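Local coordinates for PbSGBP-B lipoprotein (Prevotella bryantii B14, PDB 6D2Y), which probably binds polysaccharide at the cell surface as a lipoprotein of a polysaccharide utilization locus, and carries a bound magnesium ion, at residues A327-I332 and M375-N380. Residues are numbered along the deposited sequence; the frame is centred on the assembly and turned at random.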
loop_
_atom_site.group_PDB
_atom_site.type_symbol
_atom_site.label_atom_id
_atom_site.label_comp_id
_atom_site.label_asym_id
_atom_site.label_seq_id
_atom_site.Cartn_x
_atom_site.Cartn_y
_atom_site.Cartn_z
ATOM N N ALA A 327 -17.171 14.495 -4.390
ATOM C CA ALA A 327 -17.583 14.281 -5.769
ATOM C C ALA A 327 -16.391 14.504 -6.684
ATOM O O ALA A 327 -15.412 15.158 -6.319
ATOM C CB ALA A 327 -18.743 15.201 -6.165
ATOM N N GLY A 328 -16.487 13.950 -7.886
ATOM C CA GLY A 328 -15.469 14.146 -8.883
ATOM C C GLY A 328 -14.269 13.261 -8.660
ATOM O O GLY A 328 -13.386 13.552 -7.845
ATOM N N PRO A 329 -14.219 12.152 -9.388
ATOM C CA PRO A 329 -13.119 11.202 -9.205
ATOM C C PRO A 329 -11.796 11.796 -9.658
ATOM O O PRO A 329 -11.719 12.508 -10.662
ATOM C CB PRO A 329 -13.528 10.015 -10.083
ATOM C CG PRO A 329 -14.990 10.205 -10.373
ATOM C CD PRO A 329 -15.188 11.689 -10.394
HETATM N N MSE A 330 -10.730 11.433 -8.993
HETATM C CA MSE A 330 -9.439 11.920 -9.296
HETATM C C MSE A 330 -8.760 11.095 -10.296
HETATM O O MSE A 330 -8.286 10.047 -9.993
HETATM C CB MSE A 330 -8.610 11.896 -8.033
HETATM C CG MSE A 330 -7.254 12.551 -8.190
HETATM SE SE MSE A 330 -5.981 12.491 -6.750
HETATM C CE MSE A 330 -6.766 13.695 -5.522
ATOM N N GLN A 331 -8.648 11.591 -11.493
ATOM C CA GLN A 331 -7.984 10.878 -12.574
ATOM C C GLN A 331 -6.530 11.330 -12.627
ATOM O O GLN A 331 -6.250 12.516 -12.833
ATOM C CB GLN A 331 -8.692 11.118 -13.909
ATOM C CG GLN A 331 -10.194 10.876 -13.829
ATOM C CD GLN A 331 -10.831 10.569 -15.170
ATOM O OE1 GLN A 331 -10.152 10.191 -16.125
ATOM N NE2 GLN A 331 -12.151 10.715 -15.243
ATOM N N ILE A 332 -5.615 10.394 -12.408
ATOM C CA ILE A 332 -4.183 10.658 -12.457
ATOM C C ILE A 332 -3.664 10.056 -13.756
ATOM O O ILE A 332 -3.593 8.831 -13.897
ATOM C CB ILE A 332 -3.465 10.082 -11.230
ATOM C CG1 ILE A 332 -4.149 10.565 -9.948
ATOM C CG2 ILE A 332 -1.997 10.470 -11.233
ATOM C CD1 ILE A 332 -3.774 9.773 -8.715
HETATM N N MSE A 375 -10.911 7.557 -5.773
HETATM C CA MSE A 375 -12.166 8.110 -5.283
HETATM C C MSE A 375 -12.547 7.535 -3.920
HETATM O O MSE A 375 -13.475 6.731 -3.824
HETATM C CB MSE A 375 -13.310 7.837 -6.267
HETATM C CG MSE A 375 -13.345 6.416 -6.846
HETATM SE SE MSE A 375 -14.166 6.272 -8.603
HETATM C CE MSE A 375 -15.754 7.314 -8.228
ATOM N N PRO A 376 -11.851 7.947 -2.856
ATOM C CA PRO A 376 -12.190 7.433 -1.520
ATOM C C PRO A 376 -13.539 7.909 -1.012
ATOM O O PRO A 376 -14.039 7.353 -0.025
ATOM C CB PRO A 376 -11.048 7.958 -0.644
ATOM C CG PRO A 376 -10.605 9.204 -1.329
ATOM C CD PRO A 376 -10.777 8.953 -2.808
ATOM N N TRP A 377 -14.142 8.915 -1.649
ATOM C CA TRP A 377 -15.476 9.357 -1.269
ATOM C C TRP A 377 -16.564 8.388 -1.712
ATOM O O TRP A 377 -17.714 8.539 -1.285
ATOM C CB TRP A 377 -15.750 10.750 -1.843
ATOM C CG TRP A 377 -15.494 10.881 -3.315
ATOM C CD1 TRP A 377 -14.355 11.344 -3.910
ATOM C CD2 TRP A 377 -16.401 10.563 -4.377
ATOM N NE1 TRP A 377 -14.495 11.327 -5.278
ATOM C CE2 TRP A 377 -15.742 10.851 -5.590
ATOM C CE3 TRP A 377 -17.705 10.058 -4.421
ATOM C CZ2 TRP A 377 -16.342 10.652 -6.832
ATOM C CZ3 TRP A 377 -18.299 9.861 -5.655
ATOM C CH2 TRP A 377 -17.618 10.157 -6.843
ATOM N N TYR A 378 -16.233 7.407 -2.547
ATOM C CA TYR A 378 -17.180 6.399 -3.018
ATOM C C TYR A 378 -16.875 5.095 -2.287
ATOM O O TYR A 378 -15.922 4.387 -2.630
ATOM C CB TYR A 378 -17.087 6.229 -4.531
ATOM C CG TYR A 378 -18.238 5.453 -5.121
ATOM C CD1 TYR A 378 -18.022 4.261 -5.800
ATOM C CD2 TYR A 378 -19.544 5.911 -5.001
ATOM C CE1 TYR A 378 -19.072 3.547 -6.340
ATOM C CE2 TYR A 378 -20.601 5.205 -5.537
ATOM C CZ TYR A 378 -20.360 4.022 -6.207
ATOM O OH TYR A 378 -21.413 3.316 -6.742
ATOM N N SER A 379 -17.689 4.782 -1.281
ATOM C CA SER A 379 -17.487 3.616 -0.428
ATOM C C SER A 379 -18.763 2.789 -0.435
ATOM O O SER A 379 -19.791 3.227 0.094
ATOM C CB SER A 379 -17.122 4.032 0.995
ATOM O OG SER A 379 -18.282 4.123 1.807
ATOM N N ASN A 380 -18.689 1.597 -1.021
ATOM C CA ASN A 380 -19.801 0.653 -1.043
ATOM C C ASN A 380 -21.032 1.330 -1.663
ATOM O O ASN A 380 -21.957 1.778 -0.986
ATOM C CB ASN A 380 -20.042 0.116 0.381
ATOM C CG ASN A 380 -21.408 -0.540 0.570
ATOM O OD1 ASN A 380 -22.059 -0.955 -0.392
ATOM N ND2 ASN A 380 -21.849 -0.627 1.822
#
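P329 and M375 bring the two backbones to 5.1 Å between their CA atoms, and from there the chains splay to 7.0 Å between the CA atoms of A327 and W377, where the W377 indole packs. No hydrogen bond links 327-332 to 375-380; the contact is van der Waals and CH-pi. W377 does most of the work. With chi1 at 52°, its CG stands between the backbone N and the carbonyl carbon, which turns the ring back across the turn: A327 CA sits over one face, 4.0 Å from the centroid of the six-membered ring and 14° off its normal, while the CB of M375 and of Y378 lie against the other face toward the rim. The W377 CZ2 corner reaches the bend at G328, 3.5 Å from G328 N, and P329 N meets the ring at its edge. G328, with phi at 79°, sits at this bend. P329 CG touches both partners from one side, 3.8 Å from W377 CZ2 and 3.7 Å from the methyl CE of M375, a selenomethionine whose bent chain runs alongside the proline. The turn carrying W377 is type I, closed by Y378 N to M375 O at 3.1 Å. W325 packs edge-to-face on W377 and gives its NE1 to G328 O, tying the indole to the same bend. This is loop packing at the end of an antiparallel sheet, where strand 330-335 begins and its neighbour 372-374 ends, in the probably glycan-binding domain of a beta-sandwich protein, away from the magnesium site.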